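NIF3-related protein (Bacillus cereus, PDB 2GX8) is of unknown function but belongs to the NIF3 family, binds zinc at a two-metal site and probably carries a regulatory domain. Local coordinates at residues Y42-Q56 against A122-G136. Residues are numbered along the deposited sequence; the frame is centred on the assembly and turned at random.
Sequences YPKHLAMEGDKIGLQ and AIYAAHTNVDVAKGG. With ZN (zinc ion), chain M.
Gly-54 and Ala-125 form an antiparallel hydrogen-bonded pair that joins strand 54-56, outermost in its mixed sheet within the chain, to strand 122-125, and the contact illustrates how a strand-loop-helix unit can carry a metal ligand in the NIF3 fold. Gly-54 N reaches Ala-125 O at 2.9 Å, Ala-125 N returns a bond to Gly-54 O, and Gln-56 N continues the ladder to Ile-123 O. The Tyr-124 ring lies with one face against the Gly-54 backbone, while its hydroxyl bonds to Glu-39.

Past the strands, polar bonding takes over around the carboxylate of Asp-51, the last residue of the type II turn that starts at Met-48. Its OD1 accepts from the backbone N of Thr-128 at 2.8 Å; OD2 accepts a hydrogen bond from His-127 ND1 at 2.9 Å, the carboxylate oxygen lying 20° out of the imidazole plane. The carboxylate thus holds His-127 and Thr-128, the two residues that lead toward Asp-131, whose OD1 binds zinc at 2.3 Å together with His-92 and Glu-360.

Apolar packing joins Tyr-42 and Leu-46 to Val-130 and Ala-133. With CG turned anti to the carbonyl carbon (chi1 -62°), the Tyr-42 ring is laid against Val-130, whose CG2 sits over one face in a CH-pi contact, 4.1 Å from the ring centroid. Ala-133 CB approaches CD2 of the same ring obliquely, and Leu-46 CD1 touches that methyl too at 3.7 Å. Beyond the ring, the Tyr-42 hydroxyl bonds to Gln-370.

Between the carboxylate and this apolar patch, Thr-128 ties the turn to the segment 122-136. The modelled separation of its OG1 from Asp-51 OD1, 2.5 Å, is too short to be taken at face value; set between backbone N and carbonyl carbon (chi1 49°), the same OG1 accepts a nearly straight bond from Met-48 N, 2.9 Å away.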
ATOM      1  N   TYR C  42     -22.318   2.691  27.076  1.00 58.20           N
ATOM      2  CA  TYR C  42     -21.631   2.148  25.915  1.00 57.84           C
ATOM      3  C   TYR C  42     -20.709   3.184  25.296  1.00 57.21           C
ATOM      4  O   TYR C  42     -21.026   3.716  24.225  1.00 57.36           O
ATOM      5  CB  TYR C  42     -22.669   1.661  24.882  1.00 58.29           C
ATOM      6  CG  TYR C  42     -23.542   0.546  25.421  1.00 58.66           C
ATOM      7  CD1 TYR C  42     -24.811   0.803  25.959  1.00 56.69           C
ATOM      8  CD2 TYR C  42     -23.083  -0.758  25.423  1.00 58.04           C
ATOM      9  CE1 TYR C  42     -25.587  -0.222  26.482  1.00 55.60           C
ATOM     10  CE2 TYR C  42     -23.837  -1.783  25.933  1.00 59.80           C
ATOM     11  CZ  TYR C  42     -25.086  -1.522  26.456  1.00 60.83           C
ATOM     12  OH  TYR C  42     -25.805  -2.590  26.962  1.00 62.85           O
ATOM     13  N   PRO C  43     -19.571   3.484  25.963  1.00 56.27           N
ATOM     14  CA  PRO C  43     -18.643   4.496  25.440  1.00 56.37           C
ATOM     15  C   PRO C  43     -18.026   4.183  24.071  1.00 56.88           C
ATOM     16  O   PRO C  43     -17.787   3.018  23.754  1.00 57.00           O
ATOM     17  CB  PRO C  43     -17.562   4.589  26.524  1.00 55.65           C
ATOM     18  CG  PRO C  43     -17.702   3.369  27.325  1.00 55.14           C
ATOM     19  CD  PRO C  43     -19.112   2.931  27.250  1.00 55.44           C
ATOM     20  N   LYS C  44     -17.768   5.235  23.286  1.00 57.27           N
ATOM     21  CA  LYS C  44     -17.213   5.128  21.923  1.00 58.04           C
ATOM     22  C   LYS C  44     -15.768   4.610  21.821  1.00 58.01           C
ATOM     23  O   LYS C  44     -15.358   4.154  20.760  1.00 58.05           O
ATOM     24  CB  LYS C  44     -17.348   6.467  21.178  1.00 58.25           C
ATOM     25  CG  LYS C  44     -18.768   6.834  20.751  1.00 58.84           C
ATOM     26  CD  LYS C  44     -18.811   8.272  20.230  1.00 60.35           C
ATOM     27  CE  LYS C  44     -20.162   8.601  19.621  1.00 66.36           C
ATOM     28  NZ  LYS C  44     -20.388  10.082  19.409  1.00 68.23           N
ATOM     29  N   HIS C  45     -15.000   4.682  22.906  1.00 58.32           N
ATOM     30  CA  HIS C  45     -13.636   4.146  22.906  1.00 59.00           C
ATOM     31  C   HIS C  45     -13.618   2.604  22.938  1.00 59.48           C
ATOM     32  O   HIS C  45     -12.594   1.979  22.653  1.00 58.92           O
ATOM     33  CB  HIS C  45     -12.795   4.739  24.041  1.00 58.75           C
ATOM     34  CG  HIS C  45     -13.393   4.573  25.406  1.00 59.83           C
ATOM     35  ND1 HIS C  45     -13.262   3.416  26.145  1.00 62.09           N
ATOM     36  CD2 HIS C  45     -14.083   5.438  26.188  1.00 60.92           C
ATOM     37  CE1 HIS C  45     -13.863   3.565  27.313  1.00 61.13           C
ATOM     38  NE2 HIS C  45     -14.366   4.787  27.365  1.00 61.85           N
ATOM     39  N   LEU C  46     -14.761   2.007  23.274  1.00 60.50           N
ATOM     40  CA  LEU C  46     -14.920   0.552  23.294  1.00 62.24           C
ATOM     41  C   LEU C  46     -15.050  -0.033  21.882  1.00 63.87           C
ATOM     42  O   LEU C  46     -14.706  -1.209  21.651  1.00 64.40           O
ATOM     43  CB  LEU C  46     -16.135   0.138  24.135  1.00 61.48           C
ATOM     44  CG  LEU C  46     -16.080   0.468  25.620  1.00 59.99           C
ATOM     45  CD1 LEU C  46     -17.246  -0.153  26.321  1.00 57.76           C
ATOM     46  CD2 LEU C  46     -14.804  -0.052  26.193  1.00 57.49           C
ATOM     47  N   ALA C  47     -15.566   0.787  20.959  1.00 65.54           N
ATOM     48  CA  ALA C  47     -15.714   0.433  19.542  1.00 67.07           C
ATOM     49  C   ALA C  47     -14.370   0.014  18.926  1.00 68.05           C
ATOM     50  O   ALA C  47     -13.310   0.533  19.290  1.00 68.13           O
ATOM     51  CB  ALA C  47     -16.330   1.596  18.753  1.00 67.27           C
ATOM     52  N   MET C  48     -14.417  -0.925  17.992  1.00 69.39           N
ATOM     53  CA  MET C  48     -13.196  -1.442  17.392  1.00 70.87           C
ATOM     54  C   MET C  48     -12.695  -0.646  16.199  1.00 72.10           C
ATOM     55  O   MET C  48     -13.443   0.120  15.579  1.00 72.12           O
ATOM     56  CB  MET C  48     -13.391  -2.894  16.986  1.00 70.83           C
ATOM     57  CG  MET C  48     -13.782  -3.790  18.129  1.00 71.24           C
ATOM     58  SD  MET C  48     -13.820  -5.461  17.524  1.00 70.85           S
ATOM     59  CE  MET C  48     -12.073  -5.726  17.139  1.00 71.20           C
ATOM     60  N   GLU C  49     -11.408  -0.842  15.909  1.00 73.47           N
ATOM     61  CA  GLU C  49     -10.700  -0.223  14.784  1.00 74.78           C
ATOM     62  C   GLU C  49     -11.540  -0.254  13.491  1.00 74.55           C
ATOM     63  O   GLU C  49     -11.999  -1.319  13.053  1.00 74.46           O
ATOM     64  CB  GLU C  49      -9.327  -0.922  14.604  1.00 75.60           C
ATOM     65  CG  GLU C  49      -8.567  -0.609  13.304  1.00 78.42           C
ATOM     66  CD  GLU C  49      -8.155   0.848  13.174  1.00 81.31           C
ATOM     67  OE1 GLU C  49      -7.744   1.451  14.193  1.00 82.53           O
ATOM     68  OE2 GLU C  49      -8.223   1.377  12.042  1.00 82.35           O
ATOM     69  N   GLY C  50     -11.788   0.923  12.921  1.00 74.07           N
ATOM     70  CA  GLY C  50     -12.555   1.013  11.680  1.00 73.61           C
ATOM     71  C   GLY C  50     -14.069   0.832  11.755  1.00 73.12           C
ATOM     72  O   GLY C  50     -14.736   0.771  10.704  1.00 73.02           O
ATOM     73  N   ASP C  51     -14.617   0.747  12.975  1.00 72.23           N
ATOM     74  CA  ASP C  51     -16.074   0.618  13.171  1.00 70.98           C
ATOM     75  C   ASP C  51     -16.709   1.982  12.860  1.00 70.31           C
ATOM     76  O   ASP C  51     -16.046   3.035  12.960  1.00 71.10           O
ATOM     77  CB  ASP C  51     -16.430   0.111  14.596  1.00 70.70           C
ATOM     78  CG  ASP C  51     -17.879  -0.450  14.716  1.00 69.30           C
ATOM     79  OD1 ASP C  51     -18.423  -0.450  15.843  1.00 67.18           O
ATOM     80  OD2 ASP C  51     -18.477  -0.885  13.708  1.00 66.45           O
ATOM     81  N   LYS C  52     -17.986   1.945  12.472  1.00 68.64           N
ATOM     82  CA  LYS C  52     -18.750   3.118  12.080  1.00 67.03           C
ATOM     83  C   LYS C  52     -19.901   3.350  13.069  1.00 65.70           C
ATOM     84  O   LYS C  52     -20.960   2.745  12.941  1.00 65.43           O
ATOM     85  CB  LYS C  52     -19.315   2.881  10.667  1.00 67.10           C
ATOM     86  CG  LYS C  52     -18.312   2.363   9.609  1.00 70.03           C
ATOM     87  CD  LYS C  52     -17.468   3.448   8.921  1.00 74.56           C
ATOM     88  CE  LYS C  52     -16.388   4.129   9.799  1.00 78.20           C
ATOM     89  NZ  LYS C  52     -15.739   5.318   9.125  1.00 75.53           N
ATOM     90  N   ILE C  53     -19.704   4.219  14.059  1.00 64.35           N
ATOM     91  CA  ILE C  53     -20.749   4.486  15.062  1.00 62.83           C
ATOM     92  C   ILE C  53     -21.046   5.985  15.309  1.00 61.24           C
ATOM     93  O   ILE C  53     -20.361   6.854  14.778  1.00 60.74           O
ATOM     94  CB  ILE C  53     -20.438   3.773  16.392  1.00 64.00           C
ATOM     95  CG1 ILE C  53     -19.294   4.463  17.139  1.00 62.74           C
ATOM     96  CG2 ILE C  53     -20.142   2.271  16.160  1.00 63.03           C
ATOM     97  CD1 ILE C  53     -19.098   3.900  18.492  1.00 60.55           C
ATOM     98  N   GLY C  54     -22.078   6.270  16.105  1.00 59.32           N
ATOM     99  CA  GLY C  54     -22.494   7.646  16.383  1.00 57.57           C
ATOM    100  C   GLY C  54     -23.690   8.132  15.552  1.00 56.71           C
ATOM    101  O   GLY C  54     -24.418   7.341  14.977  1.00 56.66           O
ATOM    102  N   LEU C  55     -23.913   9.439  15.512  1.00 55.86           N
ATOM    103  CA  LEU C  55     -25.013   9.974  14.723  1.00 56.06           C
ATOM    104  C   LEU C  55     -24.702   9.756  13.253  1.00 56.02           C
ATOM    105  O   LEU C  55     -23.638  10.159  12.768  1.00 57.76           O
ATOM    106  CB  LEU C  55     -25.246  11.475  15.005  1.00 55.41           C
ATOM    107  CG  LEU C  55     -26.456  12.138  14.299  1.00 55.25           C
ATOM    108  CD1 LEU C  55     -27.801  11.536  14.775  1.00 51.35           C
ATOM    109  CD2 LEU C  55     -26.459  13.674  14.483  1.00 54.87           C
ATOM    110  N   GLN C  56     -25.607   9.104  12.546  1.00 56.13           N
ATOM    111  CA  GLN C  56     -25.377   8.858  11.136  1.00 55.97           C
ATOM    112  C   GLN C  56     -26.302   9.677  10.258  1.00 56.96           C
ATOM    113  O   GLN C  56     -25.912  10.146   9.175  1.00 57.27           O
ATOM    114  CB  GLN C  56     -25.512   7.375  10.817  1.00 57.08           C
ATOM    115  CG  GLN C  56     -24.419   6.521  11.465  1.00 57.55           C
ATOM    116  CD  GLN C  56     -24.224   5.222  10.758  1.00 60.12           C
ATOM    117  OE1 GLN C  56     -25.176   4.475  10.522  1.00 66.15           O
ATOM    118  NE2 GLN C  56     -22.976   4.926  10.409  1.00 62.38           N
ATOM    119  N   ALA C 122     -33.695  10.763  13.468  1.00 55.89           N
ATOM    120  CA  ALA C 122     -32.275  10.659  13.695  1.00 54.34           C
ATOM    121  C   ALA C 122     -31.913   9.182  13.805  1.00 54.18           C
ATOM    122  O   ALA C 122     -32.659   8.398  14.379  1.00 52.82           O
ATOM    123  CB  ALA C 122     -31.891  11.401  14.945  1.00 54.46           C
ATOM    124  N   ILE C 123     -30.781   8.812  13.214  1.00 54.64           N
ATOM    125  CA  ILE C 123     -30.312   7.437  13.220  1.00 54.44           C
ATOM    126  C   ILE C 123     -28.940   7.447  13.893  1.00 55.71           C
ATOM    127  O   ILE C 123     -28.004   8.105  13.436  1.00 54.06           O
ATOM    128  CB  ILE C 123     -30.218   6.872  11.797  1.00 55.86           C
ATOM    129  CG1 ILE C 123     -31.584   6.896  11.099  1.00 55.62           C
ATOM    130  CG2 ILE C 123     -29.633   5.425  11.797  1.00 53.03           C
ATOM    131  CD1 ILE C 123     -32.630   6.058  11.799  1.00 57.63           C
ATOM    132  N   TYR C 124     -28.833   6.708  14.993  1.00 56.55           N
ATOM    133  CA  TYR C 124     -27.602   6.645  15.744  1.00 56.51           C
ATOM    134  C   TYR C 124     -27.081   5.211  15.756  1.00 56.91           C
ATOM    135  O   TYR C 124     -27.839   4.273  16.047  1.00 58.73           O
ATOM    136  CB  TYR C 124     -27.865   7.178  17.167  1.00 57.49           C
ATOM    137  CG  TYR C 124     -26.690   7.097  18.116  1.00 57.63           C
ATOM    138  CD1 TYR C 124     -26.455   5.927  18.855  1.00 58.15           C
ATOM    139  CD2 TYR C 124     -25.840   8.174  18.302  1.00 56.42           C
ATOM    140  CE1 TYR C 124     -25.410   5.824  19.731  1.00 56.53           C
ATOM    141  CE2 TYR C 124     -24.766   8.077  19.199  1.00 57.91           C
ATOM    142  CZ  TYR C 124     -24.574   6.894  19.904  1.00 57.33           C
ATOM    143  OH  TYR C 124     -23.540   6.745  20.786  1.00 57.44           O
ATOM    144  N   ALA C 125     -25.804   5.006  15.436  1.00 55.13           N
ATOM    145  CA  ALA C 125     -25.294   3.629  15.443  1.00 54.83           C
ATOM    146  C   ALA C 125     -24.480   3.300  16.683  1.00 54.74           C
ATOM    147  O   ALA C 125     -23.603   4.061  17.085  1.00 54.41           O
ATOM    148  CB  ALA C 125     -24.490   3.349  14.214  1.00 53.95           C
ATOM    149  N   ALA C 126     -24.781   2.160  17.286  1.00 54.89           N
ATOM    150  CA  ALA C 126     -24.033   1.671  18.433  1.00 55.97           C
ATOM    151  C   ALA C 126     -23.606   0.258  18.096  1.00 56.75           C
ATOM    152  O   ALA C 126     -24.272  -0.701  18.492  1.00 57.61           O
ATOM    153  CB  ALA C 126     -24.917   1.650  19.606  1.00 55.99           C
ATOM    154  N   HIS C 127     -22.508   0.117  17.362  1.00 57.10           N
ATOM    155  CA  HIS C 127     -22.111  -1.201  16.901  1.00 57.92           C
ATOM    156  C   HIS C 127     -21.186  -1.978  17.832  1.00 57.23           C
ATOM    157  O   HIS C 127     -21.661  -2.518  18.823  1.00 56.97           O
ATOM    158  CB  HIS C 127     -21.664  -1.166  15.423  1.00 59.04           C
ATOM    159  CG  HIS C 127     -21.529  -2.521  14.787  1.00 62.21           C
ATOM    160  ND1 HIS C 127     -20.604  -2.793  13.795  1.00 68.11           N
ATOM    161  CD2 HIS C 127     -22.167  -3.691  15.034  1.00 63.90           C
ATOM    162  CE1 HIS C 127     -20.689  -4.066  13.448  1.00 68.80           C
ATOM    163  NE2 HIS C 127     -21.623  -4.637  14.191  1.00 71.14           N
ATOM    164  N   THR C 128     -19.885  -2.039  17.556  1.00 57.02           N
ATOM    165  CA  THR C 128     -19.013  -2.860  18.403  1.00 57.11           C
ATOM    166  C   THR C 128     -18.939  -2.430  19.855  1.00 56.52           C
ATOM    167  O   THR C 128     -18.614  -3.240  20.717  1.00 56.57           O
ATOM    168  CB  THR C 128     -17.603  -3.062  17.842  1.00 57.47           C
ATOM    169  OG1 THR C 128     -17.078  -1.792  17.453  1.00 58.18           O
ATOM    170  CG2 THR C 128     -17.628  -4.030  16.641  1.00 58.94           C
ATOM    171  N   ASN C 129     -19.225  -1.172  20.135  1.00 55.64           N
ATOM    172  CA  ASN C 129     -19.251  -0.748  21.539  1.00 56.50           C
ATOM    173  C   ASN C 129     -20.330  -1.489  22.389  1.00 55.71           C
ATOM    174  O   ASN C 129     -20.177  -1.622  23.593  1.00 55.94           O
ATOM    175  CB  ASN C 129     -19.321   0.794  21.683  1.00 56.71           C
ATOM    176  CG  ASN C 129     -20.515   1.431  20.934  1.00 58.42           C
ATOM    177  OD1 ASN C 129     -21.195   2.302  21.475  1.00 61.07           O
ATOM    178  ND2 ASN C 129     -20.763   1.002  19.697  1.00 58.15           N
ATOM    179  N   VAL C 130     -21.397  -1.975  21.752  1.00 55.45           N
ATOM    180  CA  VAL C 130     -22.471  -2.723  22.431  1.00 55.26           C
ATOM    181  C   VAL C 130     -22.104  -4.236  22.508  1.00 55.69           C
ATOM    182  O   VAL C 130     -22.614  -4.981  23.344  1.00 55.33           O
ATOM    183  CB  VAL C 130     -23.866  -2.444  21.772  1.00 56.03           C
ATOM    184  CG1 VAL C 130     -24.981  -3.286  22.380  1.00 54.66           C
ATOM    185  CG2 VAL C 130     -24.219  -0.971  21.905  1.00 54.58           C
ATOM    186  N   ASP C 131     -21.181  -4.661  21.645  1.00 55.84           N
ATOM    187  CA  ASP C 131     -20.680  -6.027  21.621  1.00 56.21           C
ATOM    188  C   ASP C 131     -19.677  -6.243  22.748  1.00 55.74           C
ATOM    189  O   ASP C 131     -19.667  -7.287  23.405  1.00 55.25           O
ATOM    190  CB  ASP C 131     -19.955  -6.274  20.296  1.00 56.97           C
ATOM    191  CG  ASP C 131     -20.897  -6.386  19.125  1.00 59.66           C
ATOM    192  OD1 ASP C 131     -21.586  -7.423  19.045  1.00 62.47           O
ATOM    193  OD2 ASP C 131     -20.912  -5.482  18.252  1.00 59.43           O
ATOM    194  N   VAL C 132     -18.843  -5.219  22.941  1.00 55.40           N
ATOM    195  CA  VAL C 132     -17.739  -5.188  23.910  1.00 54.47           C
ATOM    196  C   VAL C 132     -18.151  -4.871  25.348  1.00 54.21           C
ATOM    197  O   VAL C 132     -17.647  -5.470  26.287  1.00 53.94           O
ATOM    198  CB  VAL C 132     -16.688  -4.115  23.466  1.00 54.23           C
ATOM    199  CG1 VAL C 132     -15.527  -4.029  24.452  1.00 53.60           C
ATOM    200  CG2 VAL C 132     -16.170  -4.393  22.057  1.00 52.60           C
ATOM    201  N   ALA C 133     -19.072  -3.928  25.519  1.00 55.10           N
ATOM    202  CA  ALA C 133     -19.461  -3.463  26.856  1.00 56.36           C
ATOM    203  C   ALA C 133     -20.187  -4.463  27.751  1.00 57.49           C
ATOM    204  O   ALA C 133     -20.967  -5.282  27.257  1.00 57.73           O
ATOM    205  CB  ALA C 133     -20.285  -2.186  26.750  1.00 55.46           C
ATOM    206  N   LYS C 134     -19.923  -4.370  29.064  1.00 58.42           N
ATOM    207  CA  LYS C 134     -20.606  -5.172  30.079  1.00 59.54           C
ATOM    208  C   LYS C 134     -22.103  -4.862  30.000  1.00 59.75           C
ATOM    209  O   LYS C 134     -22.500  -3.689  29.872  1.00 59.82           O
ATOM    210  CB  LYS C 134     -20.081  -4.825  31.480  1.00 60.37           C
ATOM    211  CG  LYS C 134     -20.808  -5.535  32.627  1.00 61.05           C
ATOM    212  CD  LYS C 134     -20.502  -4.893  33.985  1.00 61.29           C
ATOM    213  CE  LYS C 134     -21.342  -5.527  35.115  1.00 63.96           C
ATOM    214  NZ  LYS C 134     -21.041  -4.980  36.503  1.00 62.94           N
ATOM    215  N   GLY C 135     -22.929  -5.909  30.047  1.00 59.85           N
ATOM    216  CA  GLY C 135     -24.384  -5.772  29.927  1.00 58.85           C
ATOM    217  C   GLY C 135     -24.828  -5.751  28.463  1.00 58.24           C
ATOM    218  O   GLY C 135     -26.020  -5.664  28.163  1.00 58.74           O
ATOM    219  N   GLY C 136     -23.866  -5.830  27.548  1.00 57.35           N
ATOM    220  CA  GLY C 136     -24.152  -5.798  26.123  1.00 56.93           C
ATOM    221  C   GLY C 136     -24.594  -7.124  25.513  1.00 57.09           C
ATOM    222  O   GLY C 136     -24.918  -8.082  26.229  1.00 57.13           O
TER
HETATM  223 ZN    ZN M 375     -22.929  -7.125  17.229  1.00 60.75          ZN